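Local coordinates for protein kirola (PDB 4IGV) that is a kiwifruit allergen of the ripening-related MLP family, related to PR-10 proteins, and probably binds small hydrophobic ligands in an internal cavity, at residues V55-Y60 with E66-D71; F85-V88 with L92-L95; Y26-I31 with Q40-L45. All coordinates share one frame; numbering follows the deposited sequence. Where two conformers were deposited one is given.

Contact 1 (V55-Y60 with E66-D71)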
ATOM      1  N   VAL A  55       7.277   5.850 -10.518  1.00 13.83           N
ATOM      2  CA  VAL A  55       5.869   6.126 -10.700  1.00 14.04           C
ATOM      3  C   VAL A  55       5.187   4.832 -11.106  1.00 14.11           C
ATOM      4  O   VAL A  55       5.638   4.178 -12.058  1.00 15.19           O
ATOM      5  CB  VAL A  55       5.654   7.212 -11.782  1.00 14.06           C
ATOM      6  CG1 VAL A  55       4.136   7.474 -12.049  1.00 17.00           C
ATOM      7  CG2 VAL A  55       6.412   8.518 -11.458  1.00 15.88           C
ATOM      8  N   ILE A  56       4.139   4.474 -10.389  1.00 13.68           N
ATOM      9  CA  ILE A  56       3.516   3.176 -10.495  1.00 14.12           C
ATOM     10  C   ILE A  56       2.006   3.358 -10.689  1.00 15.12           C
ATOM     11  O   ILE A  56       1.336   4.147  -9.986  1.00 15.59           O
ATOM     12  CB  ILE A  56       3.816   2.279  -9.286  1.00 15.03           C
ATOM     13  CG1 ILE A  56       5.306   2.117  -9.100  1.00 18.34           C
ATOM     14  CG2 ILE A  56       3.132   0.903  -9.450  1.00 17.44           C
ATOM     15  CD1 ILE A  56       5.654   1.373  -7.798  1.00 27.64           C
ATOM     16  N   PHE A  57       1.454   2.582 -11.629  1.00 14.80           N
ATOM     17  CA  PHE A  57       0.002   2.584 -11.890  1.00 14.95           C
ATOM     18  C   PHE A  57      -0.609   1.299 -11.312  1.00 14.47           C
ATOM     19  O   PHE A  57      -0.076   0.233 -11.530  1.00 15.47           O
ATOM     20  CB  PHE A  57      -0.233   2.653 -13.396  1.00 16.75           C
ATOM     21  CG  PHE A  57      -1.691   2.695 -13.809  1.00 19.61           C
ATOM     22  CD1 PHE A  57      -2.421   3.880 -13.677  1.00 21.76           C
ATOM     23  CD2 PHE A  57      -2.282   1.599 -14.379  1.00 22.66           C
ATOM     24  CE1 PHE A  57      -3.738   3.922 -14.091  1.00 23.08           C
ATOM     25  CE2 PHE A  57      -3.618   1.661 -14.803  1.00 23.96           C
ATOM     26  CZ  PHE A  57      -4.307   2.860 -14.653  1.00 23.38           C
ATOM     27  N   PHE A  58      -1.739   1.441 -10.590  1.00 14.46           N
ATOM     28  CA  PHE A  58      -2.426   0.319  -9.987  1.00 14.22           C
ATOM     29  C   PHE A  58      -3.803   0.174 -10.571  1.00 15.22           C
ATOM     30  O   PHE A  58      -4.549   1.159 -10.714  1.00 16.37           O
ATOM     31  CB  PHE A  58      -2.560   0.528  -8.489  1.00 15.17           C
ATOM     32  CG  PHE A  58      -1.264   0.564  -7.743  1.00 15.10           C
ATOM     33  CD1 PHE A  58      -0.680  -0.554  -7.272  1.00 18.23           C
ATOM     34  CD2 PHE A  58      -0.597   1.769  -7.529  1.00 18.94           C
ATOM     35  CE1 PHE A  58       0.520  -0.529  -6.573  1.00 19.12           C
ATOM     36  CE2 PHE A  58       0.580   1.787  -6.842  1.00 21.66           C
ATOM     37  CZ  PHE A  58       1.130   0.658  -6.361  1.00 22.18           C
ATOM     38  N   LYS A  59      -4.140  -1.072 -10.922  1.00 15.19           N
ATOM     39  CA  LYS A  59      -5.490  -1.432 -11.280  1.00 16.46           C
ATOM     40  C   LYS A  59      -5.961  -2.343 -10.145  1.00 15.21           C
ATOM     41  O   LYS A  59      -5.338  -3.368  -9.873  1.00 16.05           O
ATOM     42  CB  LYS A  59      -5.528  -2.198 -12.599  1.00 19.17           C
ATOM     43  CG  LYS A  59      -5.080  -1.370 -13.776  1.00 24.76           C
ATOM     44  CD  LYS A  59      -5.150  -2.194 -15.033  1.00 31.50           C
ATOM     45  CE  LYS A  59      -6.559  -2.556 -15.382  1.00 35.50           C
ATOM     46  NZ  LYS A  59      -6.637  -3.113 -16.762  1.00 41.49           N
ATOM     47  N   TYR A  60      -7.036  -1.955  -9.461  1.00 15.76           N
ATOM     48  CA  TYR A  60      -7.507  -2.664  -8.310  1.00 16.38           C
ATOM     49  C   TYR A  60      -9.008  -2.672  -8.206  1.00 17.95           C
ATOM     50  O   TYR A  60      -9.689  -1.973  -8.965  1.00 18.67           O
ATOM     51  CB  TYR A  60      -6.840  -2.081  -7.018  1.00 16.78           C
ATOM     52  CG  TYR A  60      -7.232  -0.678  -6.578  1.00 15.39           C
ATOM     53  CD1 TYR A  60      -8.127  -0.478  -5.562  1.00 16.52           C
ATOM     54  CD2 TYR A  60      -6.698   0.449  -7.188  1.00 15.06           C
ATOM     55  CE1 TYR A  60      -8.470   0.846  -5.117  1.00 16.90           C
ATOM     56  CE2 TYR A  60      -7.041   1.748  -6.777  1.00 15.73           C
ATOM     57  CZ  TYR A  60      -7.901   1.939  -5.736  1.00 18.99           C
ATOM     58  OH  TYR A  60      -8.246   3.207  -5.314  1.00 22.76           O
ATOM     59  N   GLU A  66     -13.994  -1.598 -10.026  1.00 24.66           N
ATOM     60  CA  GLU A  66     -12.653  -1.436 -10.538  1.00 23.21           C
ATOM     61  C   GLU A  66     -12.248   0.031 -10.417  1.00 21.57           C
ATOM     62  O   GLU A  66     -13.027   0.948 -10.772  1.00 23.99           O
ATOM     63  CB  GLU A  66     -12.530  -1.935 -11.977  1.00 25.22           C
ATOM     64  CG  GLU A  66     -12.794  -3.444 -12.132  1.00 29.93           C
ATOM     65  CD  GLU A  66     -12.561  -3.958 -13.552  1.00 38.34           C
ATOM     66  OE1 GLU A  66     -12.079  -3.207 -14.427  1.00 44.97           O
ATOM     67  OE2 GLU A  66     -12.894  -5.134 -13.782  1.00 46.25           O
ATOM     68  N   LYS A  67     -11.065   0.215  -9.852  1.00 19.62           N
ATOM     69  CA  LYS A  67     -10.497   1.529  -9.631  1.00 19.58           C
ATOM     70  C   LYS A  67      -9.077   1.581 -10.144  1.00 17.94           C
ATOM     71  O   LYS A  67      -8.460   0.552 -10.392  1.00 18.25           O
ATOM     72  CB  LYS A  67     -10.532   1.878  -8.166  1.00 19.98           C
ATOM     73  CG  LYS A  67     -11.999   2.075  -7.658  1.00 24.59           C
ATOM     74  CD  LYS A  67     -12.052   2.553  -6.261  1.00 29.37           C
ATOM     75  CE  LYS A  67     -13.457   2.438  -5.722  1.00 32.10           C
ATOM     76  NZ  LYS A  67     -14.174   3.711  -5.717  1.00 38.36           N
ATOM     77  N   THR A  68      -8.552   2.789 -10.305  1.00 18.27           N
ATOM     78  CA  THR A  68      -7.149   2.948 -10.659  1.00 17.55           C
ATOM     79  C   THR A  68      -6.500   4.022  -9.788  1.00 16.90           C
ATOM     80  O   THR A  68      -7.190   4.884  -9.243  1.00 17.78           O
ATOM     81  CB  THR A  68      -6.898   3.300 -12.152  1.00 18.55           C
ATOM     82  OG1 THR A  68      -7.404   4.619 -12.464  1.00 23.49           O
ATOM     83  CG2 THR A  68      -7.518   2.279 -13.068  1.00 20.31           C
ATOM     84  N   ALA A  69      -5.188   3.971  -9.682  1.00 16.93           N
ATOM     85  CA  ALA A  69      -4.407   5.002  -8.982  1.00 17.22           C
ATOM     86  C   ALA A  69      -3.055   5.077  -9.644  1.00 16.31           C
ATOM     87  O   ALA A  69      -2.493   4.061 -10.076  1.00 17.63           O
ATOM     88  CB  ALA A  69      -4.226   4.655  -7.550  1.00 16.94           C
ATOM     89  N   LYS A  70      -2.512   6.273  -9.717  1.00 15.08           N
ATOM     90  CA  LYS A  70      -1.127   6.455 -10.092  1.00 14.33           C
ATOM     91  C   LYS A  70      -0.439   7.052  -8.886  1.00 13.98           C
ATOM     92  O   LYS A  70      -0.872   8.072  -8.324  1.00 15.73           O
ATOM     93  CB  LYS A  70      -0.999   7.416 -11.284  1.00 17.14           C
ATOM     94  CG  LYS A  70       0.357   7.558 -11.798  1.00 18.46           C
ATOM     95  CD  LYS A  70       0.454   8.456 -13.036  1.00 23.13           C
ATOM     96  CE  LYS A  70       0.132   9.855 -12.736  1.00 31.70           C
ATOM     97  NZ  LYS A  70       0.446  10.686 -13.953  1.00 34.50           N
ATOM     98  N   ASP A  71       0.660   6.429  -8.488  1.00 13.82           N
ATOM     99  CA  ASP A  71       1.401   6.813  -7.290  1.00 15.04           C
ATOM    100  C   ASP A  71       2.844   7.111  -7.602  1.00 15.47           C
ATOM    101  O   ASP A  71       3.402   6.535  -8.560  1.00 15.49           O
ATOM    102  CB  ASP A  71       1.479   5.692  -6.251  1.00 14.32           C
ATOM    103  CG  ASP A  71       0.171   5.275  -5.659  1.00 18.70           C
ATOM    104  OD1 ASP A  71      -0.911   5.662  -6.130  1.00 18.31           O
ATOM    105  OD2 ASP A  71       0.243   4.457  -4.681  1.00 19.60           O
TER
HETATM  106  O   HOH W   1      -7.607   5.566  -6.481  1.00 19.12           O

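Contact 2 (F85-V88 with L92-L95)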
ATOM      1  N   PHE A  85       4.207   5.892  -0.442  1.00 12.35           N
ATOM      2  CA  PHE A  85       3.531   6.083  -1.727  1.00 12.42           C
ATOM      3  C   PHE A  85       2.616   7.299  -1.652  1.00 12.84           C
ATOM      4  O   PHE A  85       1.837   7.458  -0.705  1.00 14.19           O
ATOM      5  CB  PHE A  85       2.668   4.889  -2.018  1.00 12.44           C
ATOM      6  CG  PHE A  85       3.414   3.588  -2.142  1.00 12.51           C
ATOM      7  CD1 PHE A  85       3.971   3.191  -3.343  1.00 13.72           C
ATOM      8  CD2 PHE A  85       3.552   2.772  -1.055  1.00 15.22           C
ATOM      9  CE1 PHE A  85       4.689   1.956  -3.433  1.00 15.51           C
ATOM     10  CE2 PHE A  85       4.251   1.542  -1.128  1.00 16.01           C
ATOM     11  CZ  PHE A  85       4.820   1.150  -2.318  1.00 15.40           C
ATOM     12  N   LYS A  86       2.779   8.233  -2.584  1.00 13.16           N
ATOM     13  CA  LYS A  86       1.890   9.388  -2.714  1.00 13.49           C
ATOM     14  C   LYS A  86       0.931   9.130  -3.879  1.00 14.19           C
ATOM     15  O   LYS A  86       1.394   8.942  -4.985  1.00 14.85           O
ATOM     16  CB  LYS A  86       2.669  10.691  -2.949  1.00 15.11           C
ATOM     17  CG  LYS A  86       1.778  11.873  -3.271  1.00 18.52           C
ATOM     18  CD  LYS A  86       2.636  13.119  -3.512  1.00 25.89           C
ATOM     19  CE  LYS A  86       1.822  14.237  -4.025  1.00 32.29           C
ATOM     20  NZ  LYS A  86       2.797  15.325  -4.323  1.00 35.97           N
ATOM     21  N   ILE A  87      -0.364   9.180  -3.646  1.00 14.63           N
ATOM     22  CA  ILE A  87      -1.345   9.017  -4.709  1.00 15.87           C
ATOM     23  C   ILE A  87      -1.495  10.323  -5.438  1.00 17.41           C
ATOM     24  O   ILE A  87      -1.748  11.357  -4.813  1.00 20.31           O
ATOM     25  CB  ILE A  87      -2.724   8.510  -4.183  1.00 17.17           C
ATOM     26  CG1 ILE A  87      -2.547   7.241  -3.342  1.00 19.01           C
ATOM     27  CG2 ILE A  87      -3.707   8.340  -5.402  1.00 20.77           C
ATOM     28  CD1 ILE A  87      -3.814   6.739  -2.630  1.00 24.17           C
ATOM     29  N   VAL A  88      -1.295  10.319  -6.748  1.00 17.09           N
ATOM     30  CA  VAL A  88      -1.322  11.578  -7.516  1.00 18.58           C
ATOM     31  C   VAL A  88      -2.481  11.655  -8.450  1.00 18.79           C
ATOM     32  O   VAL A  88      -2.963  12.767  -8.746  1.00 21.68           O
ATOM     33  CB  VAL A  88      -0.015  11.866  -8.227  1.00 20.17           C
ATOM     34  CG1 VAL A  88       1.118  12.031  -7.144  1.00 21.14           C
ATOM     35  CG2 VAL A  88       0.364  10.878  -9.265  1.00 20.46           C
ATOM     36  N   LEU A  92      -9.407   7.784  -5.904  1.00 20.59           N
ATOM     37  CA  LEU A  92      -9.267   8.409  -4.553  1.00 20.65           C
ATOM     38  C   LEU A  92      -9.173   9.918  -4.571  1.00 22.11           C
ATOM     39  O   LEU A  92      -9.625  10.605  -3.628  1.00 22.69           O
ATOM     40  CB  LEU A  92      -8.063   7.814  -3.803  1.00 19.88           C
ATOM     41  CG  LEU A  92      -8.259   6.444  -3.163  1.00 21.97           C
ATOM     42  CD1 LEU A  92      -6.987   5.679  -2.896  1.00 21.95           C
ATOM     43  CD2 LEU A  92      -9.143   6.571  -1.864  1.00 22.12           C
ATOM     44  N   MET A  93      -8.669  10.450  -5.674  1.00 22.52           N
ATOM     45  CA  MET A  93      -8.514  11.888  -5.807  1.00 24.05           C
ATOM     46  C   MET A  93      -9.848  12.590  -6.013  1.00 25.41           C
ATOM     47  O   MET A  93      -9.921  13.801  -5.992  1.00 26.67           O
ATOM     48  CB  MET A  93      -7.575  12.214  -6.973  1.00 30.74           C
ATOM     49  CG  MET A  93      -6.151  11.714  -6.794  1.00 31.86           C
ATOM     50  SD  MET A  93      -5.296  12.550  -5.437  1.00 35.06           S
ATOM     51  CE  MET A  93      -5.539  11.306  -4.193  1.00 26.87           C
ATOM     52  N   GLU A  94     -10.908  11.827  -6.218  1.00 26.80           N
ATOM     53  CA  GLU A  94     -12.246  12.403  -6.298  1.00 28.39           C
ATOM     54  C   GLU A  94     -12.773  12.731  -4.913  1.00 28.47           C
ATOM     55  O   GLU A  94     -13.757  13.476  -4.804  1.00 29.43           O
ATOM     56  CB  GLU A  94     -13.204  11.442  -7.003  1.00 31.21           C
ATOM     57  CG  GLU A  94     -12.881  11.238  -8.478  1.00 35.25           C
ATOM     58  CD  GLU A  94     -13.718  10.128  -9.126  1.00 43.78           C
ATOM     59  OE1 GLU A  94     -14.048   9.131  -8.442  1.00 49.08           O
ATOM     60  OE2 GLU A  94     -14.049  10.258 -10.322  1.00 50.68           O
ATOM     61  N   LEU A  95     -12.163  12.161  -3.866  1.00 25.98           N
ATOM     62  CA  LEU A  95     -12.576  12.350  -2.481  1.00 26.70           C
ATOM     63  C   LEU A  95     -11.557  13.035  -1.585  1.00 24.08           C
ATOM     64  O   LEU A  95     -11.944  13.725  -0.625  1.00 24.55           O
ATOM     65  CB  LEU A  95     -12.899  10.972  -1.854  1.00 26.54           C
ATOM     66  CG  LEU A  95     -14.000  10.120  -2.491  1.00 29.75           C
ATOM     67  CD1 LEU A  95     -14.090   8.743  -1.839  1.00 31.64           C
ATOM     68  CD2 LEU A  95     -15.315  10.869  -2.372  1.00 35.33           C
TER

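Contact 3 (Y26-I31 with Q40-L45)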
ATOM      1  N   TYR A  26      10.800  -3.611  -4.051  1.00 11.93           N
ATOM      2  CA  TYR A  26      11.372  -3.959  -5.320  1.00 11.96           C
ATOM      3  C   TYR A  26      10.510  -4.796  -6.256  1.00 13.01           C
ATOM      4  O   TYR A  26      10.784  -4.819  -7.474  1.00 14.89           O
ATOM      5  CB  TYR A  26      12.644  -4.732  -5.064  1.00 13.03           C
ATOM      6  CG  TYR A  26      13.836  -3.916  -4.676  1.00 13.24           C
ATOM      7  CD1 TYR A  26      14.430  -4.101  -3.462  1.00 13.15           C
ATOM      8  CD2 TYR A  26      14.412  -3.062  -5.583  1.00 13.55           C
ATOM      9  CE1 TYR A  26      15.590  -3.385  -3.103  1.00 13.42           C
ATOM     10  CE2 TYR A  26      15.555  -2.336  -5.240  1.00 15.34           C
ATOM     11  CZ  TYR A  26      16.108  -2.552  -3.998  1.00 14.16           C
ATOM     12  OH  TYR A  26      17.300  -1.853  -3.726  1.00 18.92           O
ATOM     13  N   ARG A  27       9.524  -5.510  -5.754  1.00 12.48           N
ATOM     14  CA  ARG A  27       8.784  -6.449  -6.616  1.00 13.54           C
ATOM     15  C   ARG A  27       7.282  -6.312  -6.398  1.00 12.60           C
ATOM     16  O   ARG A  27       6.553  -7.298  -6.255  1.00 13.14           O
ATOM     17  CB  ARG A  27       9.259  -7.883  -6.395  1.00 13.40           C
ATOM     18  CG  ARG A  27      10.757  -8.105  -6.606  1.00 15.13           C
ATOM     19  CD  ARG A  27      11.208  -9.522  -6.693  1.00 16.11           C
ATOM     20  NE  ARG A  27      10.655 -10.170  -7.890  1.00 17.55           N
ATOM     21  CZ  ARG A  27      10.471 -11.473  -8.065  1.00 21.18           C
ATOM     22  NH1 ARG A  27      10.826 -12.289  -7.112  1.00 18.48           N
ATOM     23  NH2 ARG A  27       9.934 -11.953  -9.196  1.00 25.20           N
ATOM     24  N   LEU A  28       6.801  -5.081  -6.516  1.00 12.90           N
ATOM     25  CA  LEU A  28       5.437  -4.776  -6.154  1.00 13.09           C
ATOM     26  C   LEU A  28       4.441  -5.472  -7.074  1.00 13.23           C
ATOM     27  O   LEU A  28       3.320  -5.812  -6.671  1.00 15.10           O
ATOM     28  CB  LEU A  28       5.223  -3.246  -6.090  1.00 15.71           C
ATOM     29  CG  LEU A  28       3.942  -2.742  -5.408  1.00 20.25           C
ATOM     30  CD1 LEU A  28       3.788  -3.194  -3.946  1.00 23.34           C
ATOM     31  CD2 LEU A  28       3.898  -1.228  -5.522  1.00 22.46           C
ATOM     32  N   TYR A  29       4.850  -5.723  -8.306  1.00 12.56           N
ATOM     33  CA  TYR A  29       4.061  -6.462  -9.262  1.00 13.65           C
ATOM     34  C   TYR A  29       3.635  -7.852  -8.774  1.00 14.55           C
ATOM     35  O   TYR A  29       2.638  -8.400  -9.247  1.00 16.28           O
ATOM     36  CB  TYR A  29       4.748  -6.585 -10.611  1.00 14.64           C
ATOM     37  CG  TYR A  29       6.151  -7.153 -10.542  1.00 15.41           C
ATOM     38  CD1 TYR A  29       6.344  -8.522 -10.498  1.00 15.68           C
ATOM     39  CD2 TYR A  29       7.275  -6.353 -10.496  1.00 14.75           C
ATOM     40  CE1 TYR A  29       7.613  -9.052 -10.432  1.00 16.35           C
ATOM     41  CE2 TYR A  29       8.537  -6.873 -10.431  1.00 14.98           C
ATOM     42  CZ  TYR A  29       8.709  -8.235 -10.387  1.00 16.24           C
ATOM     43  OH  TYR A  29      10.007  -8.737 -10.335  1.00 19.37           O
ATOM     44  N   LEU A  30       4.375  -8.430  -7.821  1.00 13.66           N
ATOM     45  CA  LEU A  30       3.976  -9.759  -7.314  1.00 14.29           C
ATOM     46  C   LEU A  30       2.608  -9.733  -6.619  1.00 15.73           C
ATOM     47  O   LEU A  30       1.996 -10.784  -6.469  1.00 15.68           O
ATOM     48  CB  LEU A  30       5.027 -10.290  -6.340  1.00 14.87           C
ATOM     49  CG  LEU A  30       6.338 -10.657  -6.960  1.00 15.69           C
ATOM     50  CD1 LEU A  30       7.332 -11.058  -5.896  1.00 16.80           C
ATOM     51  CD2 LEU A  30       6.216 -11.788  -8.013  1.00 18.54           C
ATOM     52  N   ILE A  31       2.124  -8.568  -6.175  0.50 13.69           N
ATOM     53  CA  ILE A  31       0.850  -8.543  -5.444  0.50 13.52           C
ATOM     54  C   ILE A  31      -0.341  -8.799  -6.354  0.50 14.11           C
ATOM     55  O   ILE A  31      -1.418  -9.158  -5.864  0.50 13.29           O
ATOM     56  CB  ILE A  31       0.619  -7.278  -4.568  0.50 13.71           C
ATOM     57  CG1 ILE A  31       0.400  -6.015  -5.427  0.50 11.70           C
ATOM     58  CG2 ILE A  31       1.723  -7.177  -3.456  0.50 13.37           C
ATOM     59  CD1 ILE A  31       0.027  -4.746  -4.642  0.50 14.21           C
ATOM     60  N   GLN A  40      -5.359  -6.146  -9.818  1.00 16.74           N
ATOM     61  CA  GLN A  40      -5.337  -6.678 -11.182  1.00 18.03           C
ATOM     62  C   GLN A  40      -4.113  -6.259 -11.994  1.00 17.71           C
ATOM     63  O   GLN A  40      -3.806  -6.894 -13.000  1.00 20.58           O
ATOM     64  CB  GLN A  40      -6.573  -6.275 -11.926  1.00 19.34           C
ATOM     65  CG  GLN A  40      -7.803  -6.974 -11.464  1.00 20.39           C
ATOM     66  CD  GLN A  40      -8.351  -6.472 -10.136  1.00 20.06           C
ATOM     67  OE1 GLN A  40      -8.603  -5.297  -9.989  1.00 21.45           O
ATOM     68  NE2 GLN A  40      -8.532  -7.376  -9.162  1.00 19.63           N
ATOM     69  N   GLY A  41      -3.422  -5.217 -11.572  1.00 15.75           N
ATOM     70  CA  GLY A  41      -2.221  -4.801 -12.285  1.00 15.89           C
ATOM     71  C   GLY A  41      -1.423  -3.829 -11.435  1.00 15.44           C
ATOM     72  O   GLY A  41      -1.987  -3.001 -10.723  1.00 15.01           O
ATOM     73  N   VAL A  42      -0.103  -3.965 -11.512  1.00 14.94           N
ATOM     74  CA  VAL A  42       0.857  -3.008 -10.973  1.00 14.32           C
ATOM     75  C   VAL A  42       1.867  -2.780 -12.068  1.00 16.04           C
ATOM     76  O   VAL A  42       2.702  -3.665 -12.376  1.00 16.59           O
ATOM     77  CB  VAL A  42       1.550  -3.617  -9.793  1.00 15.01           C
ATOM     78  CG1 VAL A  42       2.518  -2.634  -9.215  1.00 16.24           C
ATOM     79  CG2 VAL A  42       0.546  -4.049  -8.674  1.00 15.81           C
ATOM     80  N   ASP A  43       1.824  -1.567 -12.617  1.00 14.38           N
ATOM     81  CA  ASP A  43       2.596  -1.236 -13.817  1.00 15.07           C
ATOM     82  C   ASP A  43       3.518  -0.072 -13.566  1.00 14.10           C
ATOM     83  O   ASP A  43       3.058   1.057 -13.299  1.00 16.01           O
ATOM     84  CB  ASP A  43       1.687  -0.881 -14.979  1.00 15.74           C
ATOM     85  CG  ASP A  43       0.717  -1.994 -15.293  1.00 19.09           C
ATOM     86  OD1 ASP A  43       1.200  -3.130 -15.526  1.00 20.99           O
ATOM     87  OD2 ASP A  43      -0.507  -1.778 -15.139  1.00 23.78           O
ATOM     88  N   LEU A  44       4.820  -0.319 -13.650  1.00 12.83           N
ATOM     89  CA  LEU A  44       5.791   0.741 -13.538  1.00 12.27           C
ATOM     90  C   LEU A  44       5.643   1.629 -14.768  1.00 13.10           C
ATOM     91  O   LEU A  44       5.621   1.152 -15.894  1.00 13.85           O
ATOM     92  CB  LEU A  44       7.199   0.120 -13.467  1.00 12.47           C
ATOM     93  CG  LEU A  44       8.368   1.096 -13.301  1.00 14.10           C
ATOM     94  CD1 LEU A  44       8.348   1.770 -11.933  1.00 16.16           C
ATOM     95  CD2 LEU A  44       9.618   0.298 -13.448  1.00 14.19           C
ATOM     96  N   LEU A  45       5.574   2.929 -14.534  1.00 13.35           N
ATOM     97  CA  LEU A  45       5.480   3.905 -15.587  1.00 14.17           C
ATOM     98  C   LEU A  45       6.745   4.699 -15.784  1.00 14.16           C
ATOM     99  O   LEU A  45       7.051   5.033 -16.906  1.00 15.03           O
ATOM    100  CB  LEU A  45       4.341   4.858 -15.272  1.00 13.51           C
ATOM    101  CG  LEU A  45       2.946   4.293 -15.215  1.00 14.98           C
ATOM    102  CD1 LEU A  45       1.933   5.447 -15.035  1.00 17.63           C
ATOM    103  CD2 LEU A  45       2.588   3.480 -16.424  1.00 15.75           C
TER

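Contact 1 (V55-Y60 with E66-D71)
Lys67 N gives the shortest bond of this strand pair, 2.7 Å to Tyr60 O and almost straight, and the Lys67 carbonyl answers by accepting Tyr60 N. The same two-way exchange repeats between Phe58 and Ala69 and between Ile56 and Asp71, where Asp71 N is 2.8 Å from Ile56 O. These pairs alternate with the non-hydrogen-bonded Phe57-Lys70 and Lys59-Thr68. The result is a regular antiparallel hairpin in the curved sheet of the Bet v 1 fold, with Phe58, Tyr60, Ala69 and Asp71 on one face and Phe57, Lys59, Thr68 and Lys70 on the other. On the concave side, turned to the long C-terminal helix, Tyr60 lays its ring over Lys67, with Lys67 CB 3.8 Å from the ring centroid in a CH-pi contact. A chi1 of 69°, placing CG between the backbone N and the carbonyl carbon, carries that ring across the strand, and a water joins Tyr60 OH to Thr68 O; Phe136 of helix 131-145 meets the same ring. On this side too, Asp71 OD2 comes 3.5 Å from Phe58 CE2, the carboxylate turned 52° from the ring plane; Asp71 OD2 also hydrogen-bonds an unidentified molecule, probably from the crystallisation liquor. Across the other face Phe57 extends with CG anti to its own N (chi1 -179°), bringing CZ 3.6 Å from Thr68 CB, while Val55 CG1 rests 3.8 Å from Lys70 CG.

Contact 2 (F85-V88 with L92-L95)
This is a small apolar contact between the end of one sheet strand and the short 3-10 turn of the loop that follows it, in the Bet v 1 fold. Strand 82-88 finishes at Val88, the chain loops round, and the turn at Leu92-Glu94 brings two side chains back against Ile87 before strand 96-107 begins. Ile87 does most of the work, using two separate branches. Its CG1 arm, directed away from its own carbonyl carbon (chi1 -53°), runs out to CD1 and meets a methyl of Leu92 end to end: Ile87 CD1 and Leu92 CD1 are only 3.4 Å apart, closer than methyl groups usually sit. The other branch receives Met93, whose CE lies 3.7 Å from Ile87 CG2. Met93 gets there by folding: successive turns at chi2 (-66°) and chi3 (98°) curl the thioether back, so that its sulfur passes beside the strand backbone, with Met93 SD 3.8 Å from Ile87 O. Phe99 of strand 96-107 touches both Ile87 and Met93, joining the next strand to this cluster. The turn itself is closed by a backbone bond of 3.0 Å from Leu95 N to Leu92 O. Val88 contributes through its backbone, its side chain pointing away from the loop, and Met93 CG comes to rest 3.9 Å from Val88 O.

Contact 3 (Y26-I31 with Q40-L45)
Val42 is the bump here, and Leu28 and Tyr29 of a turn, with Ile31 of the helix after it, supply the hollow. In the Bet v 1 fold this joins the link between the two short helices, 17-25 and 30-34, to the edge strand 39-46 of the sheet. Arg27 to Leu30 make a type I beta turn, and the backbone of its two central residues curves round the valine: Val42 CB faces Tyr29 CA at 3.8 Å. The methyls then part. CG1, anti to the valine's own N (chi1 -179°), fits against the leucine branch point, with Leu28 CG 4.1 Å away. CG2 lies between the Leu28 carbonyl and the Ile31 side chain, 3.8 Å from both Leu28 O and Ile31 CG1. Leu28 and Ile31 each cross the valine at about a right angle, so they flank the valine rather than lie along it. Ile56 and Phe58 of the neighbouring strand touch both Leu28 and Val42, continuing this apolar layer. The Tyr29 ring turns away from the valine and back over the turn, where Trp49 meets it edge-to-face. Its hydroxyl lies close to the guanidinium plane of Arg27 and accepts a bond of 2.9 Å from Arg27 NE to Tyr29 OH.

Overall arrangement
Strands 39-46, 55-62, 65-77 and 82-88 are successive neighbours in the one antiparallel sheet, and the three contacts follow that order as 3, 1 and 2. Contact 1 is mainly backbone hydrogen bonding within the sheet; contacts 2 and 3 are apolar packing without hydrogen bonds between their segments, a loop against a strand end and a helix-linking turn against the edge strand. Contact 3 is buried, whereas the other two are partly exposed. Contact 1 touches both others: Phe57 N probably bonds Asp43 O, and Val88 N probably bonds Lys70 O. Contacts 2 and 3, their centres about 18 Å apart, still meet where Leu28 reaches Phe85 across the concave side; Leu28 also touches Phe58.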